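Long-range contacts in lipase (PDB 5AH0), which hydrolyses ester bonds as a lipase and also breaks down the synthetic polyester poly(butylene adipate-co-terephthalate): residues N106-V111 and S151-I156; G116-R121 and A160-G165; D164-A169 and G316-I321; I257-Y262 and G344-M349. All coordinates share one frame; numbering follows the deposited sequence.

How the contacts relate
The four contacts lie in one alpha/beta-hydrolase domain. Contacts 1 and 4 are parallel strand pairs of the same central sheet, with centres about 13 Å apart. Strands 153-159 and 258-265 are direct neighbours, so the order across the sheet is 108-113, 153-159, 258-265, 346-348. Contact 2 joins helix 116-129, which follows strand 108-113, to the loop that follows strand 153-159. Contact 3 continues from that loop, shares Asp164 and Gly165 with contact 2, and lies about 10 Å from it between centres. The centres of contacts 1 and 3 are about 26 Å apart, on opposite sides of the chain's centre. Contacts 1 and 4 build the sheet; contacts 2 and 3 join its loops to a helix and each other.

Contact 1. Residues N106-V111 and S151-I156; sequences NKIHLV and SWVHSI
Ile108 pairs with Val153 and Leu110 with Ile156 in two parallel strands, whose axes come within 4.8 Å and cross at -23°. The second strand spends one residue more between these pairs, which gives a beta bulge at His154. His154 N reaches Ile108 O at 2.8 Å and Leu110 N reaches Ser155 O at 2.9 Å.

His109 and Ser155 meet on one face of the sheet. Ser155 OG lies near the imidazole plane, at its edge, and is hydrogen-bonded to His109 ND1 at 2.6 Å. A chi1 of 61° sets OG between the backbone N and the carbonyl carbon, facing His109 ND1. A water joins the same OG to Leu110 O. The His109 ring is fixed at its other nitrogen by Asn2. It lies alongside His154, rim to rim, with the planes at 85°.

The other face is apolar. The Leu110 and Val153 side chains cross at about a right angle, with Leu110 CD1 3.7 Å from Val153 CG2. Just before the strand, Lys107 bends at chi3, and its CE lies 3.3 Å from Ser151 O.

Leu110, Val153 and Ile156 pack against helix 116-129, while His109 and Ser155 face Leu380 of helix 370-380. Strand 6-9 adjoins strand 108-113.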
# COMPACT_ATOMS: atom_id res chain seq x y z
N ASN A 106 9.28 -2.76 21.87
CA ASN A 106 8.43 -1.73 21.26
C ASN A 106 7.94 -2.10 19.87
O ASN A 106 8.57 -1.72 18.88
CB ASN A 106 9.16 -0.40 21.17
CG ASN A 106 9.24 0.32 22.50
OD1 ASN A 106 8.33 0.24 23.32
ND2 ASN A 106 10.34 1.04 22.72
N LYS A 107 6.83 -2.81 19.79
CA LYS A 107 6.31 -3.24 18.50
C LYS A 107 5.28 -2.24 17.96
O LYS A 107 4.90 -1.30 18.65
CB LYS A 107 5.70 -4.64 18.62
CG LYS A 107 6.44 -5.53 19.59
CD LYS A 107 5.91 -6.96 19.63
CE LYS A 107 6.30 -7.73 18.38
NZ LYS A 107 5.81 -9.14 18.40
N ILE A 108 4.86 -2.43 16.70
CA ILE A 108 3.80 -1.61 16.10
C ILE A 108 2.74 -2.49 15.46
O ILE A 108 2.99 -3.67 15.19
CB ILE A 108 4.32 -0.67 15.01
CG1 ILE A 108 4.93 -1.48 13.87
CG2 ILE A 108 5.33 0.32 15.56
CD1 ILE A 108 5.49 -0.63 12.77
N HIS A 109 1.57 -1.91 15.22
CA HIS A 109 0.55 -2.49 14.35
C HIS A 109 0.62 -1.83 12.98
O HIS A 109 0.53 -0.60 12.90
CB HIS A 109 -0.86 -2.31 14.89
CG HIS A 109 -1.07 -2.81 16.28
ND1 HIS A 109 -1.14 -4.15 16.58
CD2 HIS A 109 -1.27 -2.15 17.44
CE1 HIS A 109 -1.35 -4.30 17.87
NE2 HIS A 109 -1.44 -3.10 18.42
N LEU A 110 0.74 -2.62 11.92
CA LEU A 110 0.68 -2.05 10.58
C LEU A 110 -0.73 -2.16 10.03
O LEU A 110 -1.29 -3.25 9.92
CB LEU A 110 1.70 -2.73 9.66
CG LEU A 110 3.11 -2.25 10.01
CD1 LEU A 110 4.21 -3.17 9.48
CD2 LEU A 110 3.30 -0.80 9.54
N VAL A 111 -1.32 -1.01 9.71
CA VAL A 111 -2.61 -0.96 9.04
C VAL A 111 -2.39 -0.38 7.65
O VAL A 111 -1.90 0.74 7.50
CB VAL A 111 -3.66 -0.12 9.82
CG1 VAL A 111 -4.94 -0.03 9.05
CG2 VAL A 111 -3.90 -0.72 11.22
N SER A 151 11.69 -8.86 15.41
CA SER A 151 10.26 -9.05 15.54
C SER A 151 9.64 -7.78 16.12
O SER A 151 9.44 -7.66 17.33
CB SER A 151 9.96 -10.27 16.41
OG SER A 151 8.57 -10.48 16.53
N TRP A 152 9.36 -6.82 15.24
CA TRP A 152 8.94 -5.47 15.62
C TRP A 152 7.48 -5.15 15.29
O TRP A 152 7.01 -4.02 15.49
CB TRP A 152 9.85 -4.45 14.93
CG TRP A 152 11.29 -4.51 15.38
CD1 TRP A 152 11.85 -5.37 16.29
CD2 TRP A 152 12.35 -3.66 14.93
NE1 TRP A 152 13.19 -5.10 16.44
CE2 TRP A 152 13.52 -4.05 15.62
CE3 TRP A 152 12.43 -2.60 14.02
CZ2 TRP A 152 14.75 -3.43 15.42
CZ3 TRP A 152 13.65 -1.98 13.83
CH2 TRP A 152 14.79 -2.40 14.52
N VAL A 153 6.77 -6.13 14.75
CA VAL A 153 5.41 -5.91 14.29
C VAL A 153 4.49 -6.91 14.96
O VAL A 153 4.80 -8.10 15.00
CB VAL A 153 5.31 -6.04 12.75
CG1 VAL A 153 3.84 -5.97 12.29
CG2 VAL A 153 6.15 -4.97 12.08
N HIS A 154 3.39 -6.43 15.52
CA HIS A 154 2.51 -7.32 16.27
C HIS A 154 1.37 -7.82 15.38
O HIS A 154 0.97 -8.99 15.46
CB HIS A 154 1.96 -6.62 17.51
CG HIS A 154 1.45 -7.57 18.54
ND1 HIS A 154 0.11 -7.81 18.75
CD2 HIS A 154 2.11 -8.37 19.41
CE1 HIS A 154 -0.03 -8.70 19.71
NE2 HIS A 154 1.17 -9.06 20.13
N SER A 155 0.84 -6.94 14.56
CA SER A 155 -0.24 -7.31 13.67
C SER A 155 -0.16 -6.60 12.34
O SER A 155 0.42 -5.52 12.22
CB SER A 155 -1.59 -7.00 14.30
OG SER A 155 -1.70 -5.61 14.56
N ILE A 156 -0.78 -7.21 11.34
CA ILE A 156 -0.90 -6.61 10.04
C ILE A 156 -2.37 -6.62 9.63
O ILE A 156 -3.00 -7.68 9.57
CB ILE A 156 -0.04 -7.34 9.00
CG1 ILE A 156 1.44 -7.01 9.20
CG2 ILE A 156 -0.49 -7.01 7.58
CD1 ILE A 156 2.32 -7.53 8.08
O HOH W 1 -2.80 -4.44 12.19

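Contact 2. Residues G116-R121 and A160-G165; sequences GGQTVR and ASPHDG
Arg121 meets the edge of the His163 imidazole, with NH1 in the ring plane and 3.0 Å from ND1. The guanidinium is turned 51° from the ring, and the N-H...N angle of 132° makes this a weak hydrogen bond. Arg121 CD also touches the ring, 3.5 Å from His163 CE1. The far nitrogen, NE2, is bonded to Thr158, so both ring nitrogens have a partner, ND1 a weak one. The indole of Trp346 packs edge-to-face with it, and Asn248 takes Arg121 NH2.

A water bridges the two segments. It accepts from Arg121 NH1 and from Gln118 NE2, and donates to His163 O. The Gln118 amide is also fixed at OE1, by Asn54.

Helix 116-129 starts directly after strand 108-113. This strand-turn-helix arrangement is consistent with the nucleophile elbow of alpha/beta hydrolases. Residues 160-165 form the loop after the next strand, 153-159. Pro162 is the centre of an inverse gamma turn and also opens a type I turn that runs to Gly165, with Gly165 N bonded to Pro162 O at 3.1 Å.

Close packing at the start of the helix depends on glycine. Gly117 has no side chain, and Ser161 OG comes within 3.1 Å of Gly117 CA. With CG anti to the carbonyl carbon, chi1 -77°, Gln118 runs out extended, and its CD lies 3.5 Å from Pro162 O. Ser161 OG is hydrogen-bonded to Ser114 O in the turn before the helix.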
# COMPACT_ATOMS: atom_id res chain seq x y z
N GLY A 116 -0.34 -1.08 -0.11
CA GLY A 116 0.33 -1.04 1.18
C GLY A 116 0.25 -2.40 1.83
O GLY A 116 1.13 -2.78 2.61
N GLY A 117 -0.82 -3.14 1.53
CA GLY A 117 -0.95 -4.48 2.07
C GLY A 117 0.23 -5.36 1.67
O GLY A 117 0.75 -6.13 2.49
N GLN A 118 0.69 -5.20 0.43
CA GLN A 118 1.83 -5.95 -0.07
C GLN A 118 3.12 -5.44 0.56
O GLN A 118 3.99 -6.21 0.96
CB GLN A 118 1.92 -5.83 -1.58
CG GLN A 118 0.94 -6.67 -2.36
CD GLN A 118 1.20 -6.58 -3.85
OE1 GLN A 118 1.35 -5.49 -4.40
NE2 GLN A 118 1.33 -7.74 -4.50
N THR A 119 3.21 -4.13 0.65
CA THR A 119 4.39 -3.46 1.16
C THR A 119 4.75 -3.89 2.58
O THR A 119 5.92 -4.15 2.87
CB THR A 119 4.19 -1.94 1.14
OG1 THR A 119 3.88 -1.54 -0.20
CG2 THR A 119 5.44 -1.22 1.62
N VAL A 120 3.75 -3.97 3.46
CA VAL A 120 4.03 -4.27 4.86
C VAL A 120 4.29 -5.76 5.11
O VAL A 120 5.04 -6.11 6.02
CB VAL A 120 2.89 -3.78 5.77
CG1 VAL A 120 2.77 -2.25 5.66
CG2 VAL A 120 1.58 -4.46 5.42
N ARG A 121 3.70 -6.62 4.28
CA ARG A 121 4.07 -8.03 4.26
C ARG A 121 5.57 -8.15 3.94
O ARG A 121 6.30 -8.97 4.52
CB ARG A 121 3.27 -8.80 3.21
CG ARG A 121 1.84 -9.16 3.59
CD ARG A 121 1.08 -9.67 2.36
NE ARG A 121 1.78 -10.79 1.72
CZ ARG A 121 1.64 -11.14 0.44
NH1 ARG A 121 0.84 -10.45 -0.36
NH2 ARG A 121 2.31 -12.17 -0.03
N ALA A 160 -8.48 -3.88 1.27
CA ALA A 160 -8.57 -3.82 -0.18
C ALA A 160 -7.22 -4.03 -0.85
O ALA A 160 -6.90 -3.37 -1.84
CB ALA A 160 -9.16 -2.48 -0.61
N SER A 161 -6.44 -4.97 -0.33
CA SER A 161 -5.11 -5.21 -0.87
C SER A 161 -5.08 -6.31 -1.93
O SER A 161 -5.78 -7.31 -1.81
CB SER A 161 -4.15 -5.56 0.26
OG SER A 161 -3.93 -4.42 1.06
N PRO A 162 -4.25 -6.11 -2.97
CA PRO A 162 -4.09 -7.07 -4.07
C PRO A 162 -3.02 -8.13 -3.77
O PRO A 162 -1.92 -8.13 -4.34
CB PRO A 162 -3.64 -6.17 -5.23
CG PRO A 162 -2.83 -5.08 -4.55
CD PRO A 162 -3.49 -4.87 -3.19
N HIS A 163 -3.37 -9.06 -2.89
CA HIS A 163 -2.41 -10.07 -2.48
C HIS A 163 -2.12 -11.08 -3.60
O HIS A 163 -1.10 -11.75 -3.57
CB HIS A 163 -2.91 -10.78 -1.23
CG HIS A 163 -2.99 -9.90 -0.03
ND1 HIS A 163 -1.86 -9.42 0.61
CD2 HIS A 163 -4.05 -9.41 0.66
CE1 HIS A 163 -2.23 -8.67 1.64
NE2 HIS A 163 -3.55 -8.65 1.69
N ASP A 164 -3.02 -11.18 -4.57
CA ASP A 164 -2.80 -12.00 -5.76
C ASP A 164 -2.68 -11.13 -7.01
O ASP A 164 -2.67 -11.62 -8.14
CB ASP A 164 -3.95 -13.00 -5.92
CG ASP A 164 -3.91 -14.12 -4.89
OD1 ASP A 164 -2.80 -14.48 -4.44
OD2 ASP A 164 -4.99 -14.62 -4.52
N GLY A 165 -2.59 -9.82 -6.79
CA GLY A 165 -2.48 -8.86 -7.88
C GLY A 165 -3.84 -8.33 -8.33
O GLY A 165 -4.86 -8.69 -7.76
O HOH W 2 0.98 -10.34 -3.31

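Contact 3. Residues D164-A169 and G316-I321; sequences DGTTLA and GVVNTI
Val317 meets Leu168 where two parts of the alpha/beta-hydrolase fold, the loop leading into helix 167-170 and the loop 316-319, pass each other in roughly opposite directions, beyond the C-terminal ends of the central strands. Val317 CG1 lies 4.3 Å from Leu168 CD2, and the Val317 carbonyl oxygen is 3.7 Å from Leu168 CB. Helix 288-294 covers Leu168 from outside the pair, through Phe290 and Ile294.

Val318 comes next. It straddles the Thr166 hydroxyl, with CG1 3.7 Å and CG2 3.8 Å from OG1, and the two side chains cross at about a right angle. The backbone N-H groups of Val317 and Val318 both go to Asp315 OD1, which fixes the turn of this loop.

Asn319 carries the polar part. Thr167 N donates to Asn319 OD1 at 3.0 Å, in the carbonyl plane and on a lone pair. Asn319 ND2 donates to Thr167 OG1 at 3.1 Å, only 8° out of the amide plane. The torsion of Thr167 (chi1 55°) turns its hydroxyl to the amide. A further bond from ND2 to Trp311 O gives that nitrogen a second partner and restricts rotation of the amide.

Ile321 O only comes near Asp164, whose OD1 accepts from Ile328 N and whose OD2 forms a salt bridge with Lys327 NZ.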
# COMPACT_ATOMS: atom_id res chain seq x y z
N ASP A 164 -3.02 -11.18 -4.57
CA ASP A 164 -2.80 -12.00 -5.76
C ASP A 164 -2.68 -11.13 -7.01
O ASP A 164 -2.67 -11.62 -8.14
CB ASP A 164 -3.95 -13.00 -5.92
CG ASP A 164 -3.91 -14.12 -4.89
OD1 ASP A 164 -2.80 -14.48 -4.44
OD2 ASP A 164 -4.99 -14.62 -4.52
N GLY A 165 -2.59 -9.82 -6.79
CA GLY A 165 -2.48 -8.86 -7.88
C GLY A 165 -3.84 -8.33 -8.33
O GLY A 165 -4.86 -8.69 -7.76
N THR A 166 -3.81 -7.46 -9.36
CA THR A 166 -4.99 -6.88 -9.99
C THR A 166 -4.97 -6.96 -11.51
O THR A 166 -3.96 -6.63 -12.12
CB THR A 166 -5.14 -5.41 -9.68
OG1 THR A 166 -4.90 -5.17 -8.30
CG2 THR A 166 -6.53 -4.99 -10.03
N THR A 167 -6.11 -7.31 -12.12
CA THR A 167 -6.18 -7.30 -13.58
C THR A 167 -6.10 -5.87 -14.12
O THR A 167 -5.88 -5.65 -15.30
CB THR A 167 -7.45 -8.02 -14.07
OG1 THR A 167 -8.60 -7.45 -13.47
CG2 THR A 167 -7.38 -9.47 -13.65
N LEU A 168 -6.24 -4.88 -13.24
CA LEU A 168 -6.04 -3.50 -13.66
C LEU A 168 -4.61 -3.29 -14.12
O LEU A 168 -4.35 -2.58 -15.09
CB LEU A 168 -6.33 -2.52 -12.53
CG LEU A 168 -6.41 -1.06 -12.96
CD1 LEU A 168 -7.79 -0.71 -13.49
CD2 LEU A 168 -6.01 -0.14 -11.84
N ALA A 169 -3.67 -3.93 -13.44
CA ALA A 169 -2.26 -3.79 -13.79
C ALA A 169 -1.85 -4.74 -14.91
O ALA A 169 -0.82 -4.53 -15.56
CB ALA A 169 -1.38 -4.01 -12.55
N GLY A 316 -13.29 -1.45 -7.98
CA GLY A 316 -12.99 -0.34 -8.88
C GLY A 316 -11.49 -0.28 -9.18
O GLY A 316 -11.07 0.28 -10.19
N VAL A 317 -10.68 -0.87 -8.31
CA VAL A 317 -9.26 -0.87 -8.53
C VAL A 317 -8.67 -2.26 -8.37
O VAL A 317 -7.76 -2.62 -9.09
CB VAL A 317 -8.52 0.11 -7.56
CG1 VAL A 317 -7.02 -0.05 -7.71
CG2 VAL A 317 -8.92 1.55 -7.83
N VAL A 318 -9.21 -3.05 -7.45
CA VAL A 318 -8.65 -4.37 -7.15
C VAL A 318 -9.70 -5.47 -7.18
O VAL A 318 -10.79 -5.28 -6.65
CB VAL A 318 -7.97 -4.37 -5.77
CG1 VAL A 318 -7.32 -5.72 -5.49
CG2 VAL A 318 -6.94 -3.27 -5.69
N ASN A 319 -9.40 -6.60 -7.81
CA ASN A 319 -10.31 -7.75 -7.78
C ASN A 319 -10.58 -8.20 -6.34
O ASN A 319 -9.65 -8.34 -5.55
CB ASN A 319 -9.73 -8.91 -8.58
CG ASN A 319 -9.15 -8.48 -9.90
OD1 ASN A 319 -8.10 -7.83 -9.94
ND2 ASN A 319 -9.82 -8.84 -11.01
N THR A 320 -11.85 -8.46 -6.02
CA THR A 320 -12.24 -8.86 -4.67
C THR A 320 -11.58 -10.16 -4.25
O THR A 320 -11.17 -10.32 -3.12
CB THR A 320 -13.76 -9.02 -4.55
OG1 THR A 320 -14.40 -7.80 -4.94
CG2 THR A 320 -14.16 -9.34 -3.14
N ILE A 321 -11.46 -11.09 -5.19
CA ILE A 321 -10.92 -12.42 -4.89
C ILE A 321 -9.46 -12.35 -4.44
O ILE A 321 -8.94 -13.29 -3.85
CB ILE A 321 -11.04 -13.38 -6.12
CG1 ILE A 321 -10.78 -14.83 -5.72
CG2 ILE A 321 -10.11 -12.95 -7.23
CD1 ILE A 321 -10.85 -15.79 -6.90

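Contact 4. Residues I257-Y262 and G344-M349; sequences IYYFSY and GKWNSM
Tyr259, Phe260 and Ser261 pair with Trp346, Asn347 and Ser348 in two parallel strands, whose axes approach to 4.4 Å and cross at -32°.

Hydrogen bonds follow the backbone. Gly344 N reaches Ile257 O, Ser261 N reaches Asn347 O, and Met349 N reaches Ser261 O at 2.9 Å. Tyr259 O is gripped twice by one residue. Asn347 N comes to it at 2.6 Å and the side-chain ND2 of Asn347 at 2.9 Å, from opposite faces of the carbonyl plane. Asn347 OD1 accepts from Gln342 N, so the amide is held at both ends.

Aromatic contacts lie on both faces of the sheet. Tyr259 and Trp346 cross at 45° between planes. Tyr259 CD2 sits over one face of the indole, 3.6 Å from Trp346 CZ2, and Tyr259 CB makes a CH-pi contact with the six-membered ring. Ser261 CB follows along the same indole, 3.8 Å from Trp346 CE3. The polar ends are bonded outside the pair: Trp346 NE1 to Asp332, Tyr259 OH to Gln254 and Ser261 OG to Asn324. On the other face, Phe260 lies beside Asn347, with CD1 3.6 Å from Asn347 CB.

Met349 lies alongside Tyr262. Its CG, anti to the carbonyl carbon (chi1 -56°), makes a CH-pi contact over the face of the Tyr262 ring, 3.5 Å from the centroid. Its sulfur makes oblique Met-aromatic contacts with Tyr262 and Phe260.

Helix 116-129 packs against Tyr259 and Trp346, while Lys379 of helix 370-380 meets Phe260. Parallel strands between helices on both faces are typical of the alpha/beta-hydrolase fold.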
# COMPACT_ATOMS: atom_id res chain seq x y z
N ILE A 257 2.99 -12.84 14.10
CA ILE A 257 2.21 -11.69 13.65
C ILE A 257 0.73 -12.04 13.45
O ILE A 257 0.40 -12.98 12.72
CB ILE A 257 2.74 -11.13 12.33
CG1 ILE A 257 4.22 -10.77 12.43
CG2 ILE A 257 1.93 -9.91 11.90
CD1 ILE A 257 4.77 -10.14 11.17
N TYR A 258 -0.17 -11.28 14.06
CA TYR A 258 -1.59 -11.44 13.77
C TYR A 258 -1.92 -10.82 12.40
O TYR A 258 -1.50 -9.69 12.11
CB TYR A 258 -2.43 -10.80 14.87
CG TYR A 258 -2.49 -11.57 16.17
CD1 TYR A 258 -3.38 -12.63 16.34
CD2 TYR A 258 -1.67 -11.23 17.25
CE1 TYR A 258 -3.44 -13.34 17.53
CE2 TYR A 258 -1.73 -11.92 18.44
CZ TYR A 258 -2.61 -12.98 18.57
OH TYR A 258 -2.67 -13.67 19.76
N TYR A 259 -2.65 -11.54 11.56
CA TYR A 259 -3.00 -11.00 10.25
C TYR A 259 -4.51 -10.82 10.11
O TYR A 259 -5.29 -11.76 10.31
CB TYR A 259 -2.50 -11.90 9.13
CG TYR A 259 -1.00 -11.91 8.94
CD1 TYR A 259 -0.19 -12.73 9.72
CD2 TYR A 259 -0.39 -11.14 7.95
CE1 TYR A 259 1.19 -12.77 9.54
CE2 TYR A 259 0.99 -11.18 7.76
CZ TYR A 259 1.78 -11.99 8.56
OH TYR A 259 3.14 -12.04 8.40
N PHE A 260 -4.93 -9.60 9.78
CA PHE A 260 -6.33 -9.34 9.46
C PHE A 260 -6.44 -8.75 8.05
O PHE A 260 -5.76 -7.78 7.72
CB PHE A 260 -6.95 -8.38 10.47
CG PHE A 260 -6.92 -8.88 11.88
CD1 PHE A 260 -7.92 -9.71 12.36
CD2 PHE A 260 -5.88 -8.53 12.73
CE1 PHE A 260 -7.89 -10.17 13.66
CE2 PHE A 260 -5.85 -9.00 14.03
CZ PHE A 260 -6.86 -9.82 14.49
N SER A 261 -7.34 -9.32 7.25
CA SER A 261 -7.58 -8.83 5.90
C SER A 261 -9.05 -8.52 5.67
O SER A 261 -9.93 -9.34 5.93
CB SER A 261 -7.12 -9.86 4.88
OG SER A 261 -8.00 -10.96 4.87
N TYR A 262 -9.31 -7.31 5.20
CA TYR A 262 -10.66 -6.89 4.86
C TYR A 262 -10.82 -6.89 3.35
O TYR A 262 -9.93 -6.45 2.64
CB TYR A 262 -10.95 -5.50 5.43
CG TYR A 262 -11.11 -5.49 6.93
CD1 TYR A 262 -10.02 -5.34 7.77
CD2 TYR A 262 -12.37 -5.65 7.51
CE1 TYR A 262 -10.17 -5.34 9.15
CE2 TYR A 262 -12.53 -5.65 8.88
CZ TYR A 262 -11.43 -5.49 9.70
OH TYR A 262 -11.59 -5.49 11.06
N GLY A 344 -0.35 -16.04 13.25
CA GLY A 344 0.34 -16.77 12.20
C GLY A 344 -0.49 -17.03 10.95
O GLY A 344 0.05 -17.48 9.94
N LYS A 345 -1.78 -16.74 10.99
CA LYS A 345 -2.65 -17.00 9.84
C LYS A 345 -3.43 -15.74 9.47
O LYS A 345 -3.56 -14.82 10.27
CB LYS A 345 -3.62 -18.15 10.14
CG LYS A 345 -2.96 -19.38 10.70
CD LYS A 345 -3.90 -20.21 11.56
CE LYS A 345 -4.55 -21.35 10.78
NZ LYS A 345 -5.15 -22.36 11.72
N TRP A 346 -3.95 -15.70 8.25
CA TRP A 346 -4.76 -14.57 7.81
C TRP A 346 -6.19 -14.70 8.33
O TRP A 346 -6.92 -15.63 7.98
CB TRP A 346 -4.77 -14.47 6.28
CG TRP A 346 -3.47 -14.01 5.69
CD1 TRP A 346 -2.41 -14.79 5.33
CD2 TRP A 346 -3.10 -12.66 5.41
NE1 TRP A 346 -1.39 -14.01 4.84
CE2 TRP A 346 -1.79 -12.70 4.88
CE3 TRP A 346 -3.73 -11.43 5.55
CZ2 TRP A 346 -1.11 -11.54 4.49
CZ3 TRP A 346 -3.06 -10.29 5.17
CH2 TRP A 346 -1.77 -10.35 4.65
N ASN A 347 -6.59 -13.77 9.19
CA ASN A 347 -7.95 -13.72 9.68
C ASN A 347 -8.82 -12.90 8.72
O ASN A 347 -8.88 -11.67 8.82
CB ASN A 347 -8.01 -13.13 11.09
CG ASN A 347 -7.29 -13.99 12.13
OD1 ASN A 347 -7.92 -14.61 12.99
ND2 ASN A 347 -5.96 -14.03 12.06
N SER A 348 -9.47 -13.59 7.78
CA SER A 348 -10.28 -12.95 6.74
C SER A 348 -11.61 -12.44 7.29
O SER A 348 -12.47 -13.23 7.72
CB SER A 348 -10.54 -13.90 5.58
OG SER A 348 -11.39 -13.29 4.62
N MET A 349 -11.77 -11.13 7.29
CA MET A 349 -12.94 -10.50 7.89
C MET A 349 -14.13 -10.59 6.95
O MET A 349 -13.96 -10.82 5.76
CB MET A 349 -12.63 -9.05 8.25
CG MET A 349 -11.43 -8.92 9.17
SD MET A 349 -11.73 -9.68 10.77
CE MET A 349 -13.07 -8.65 11.37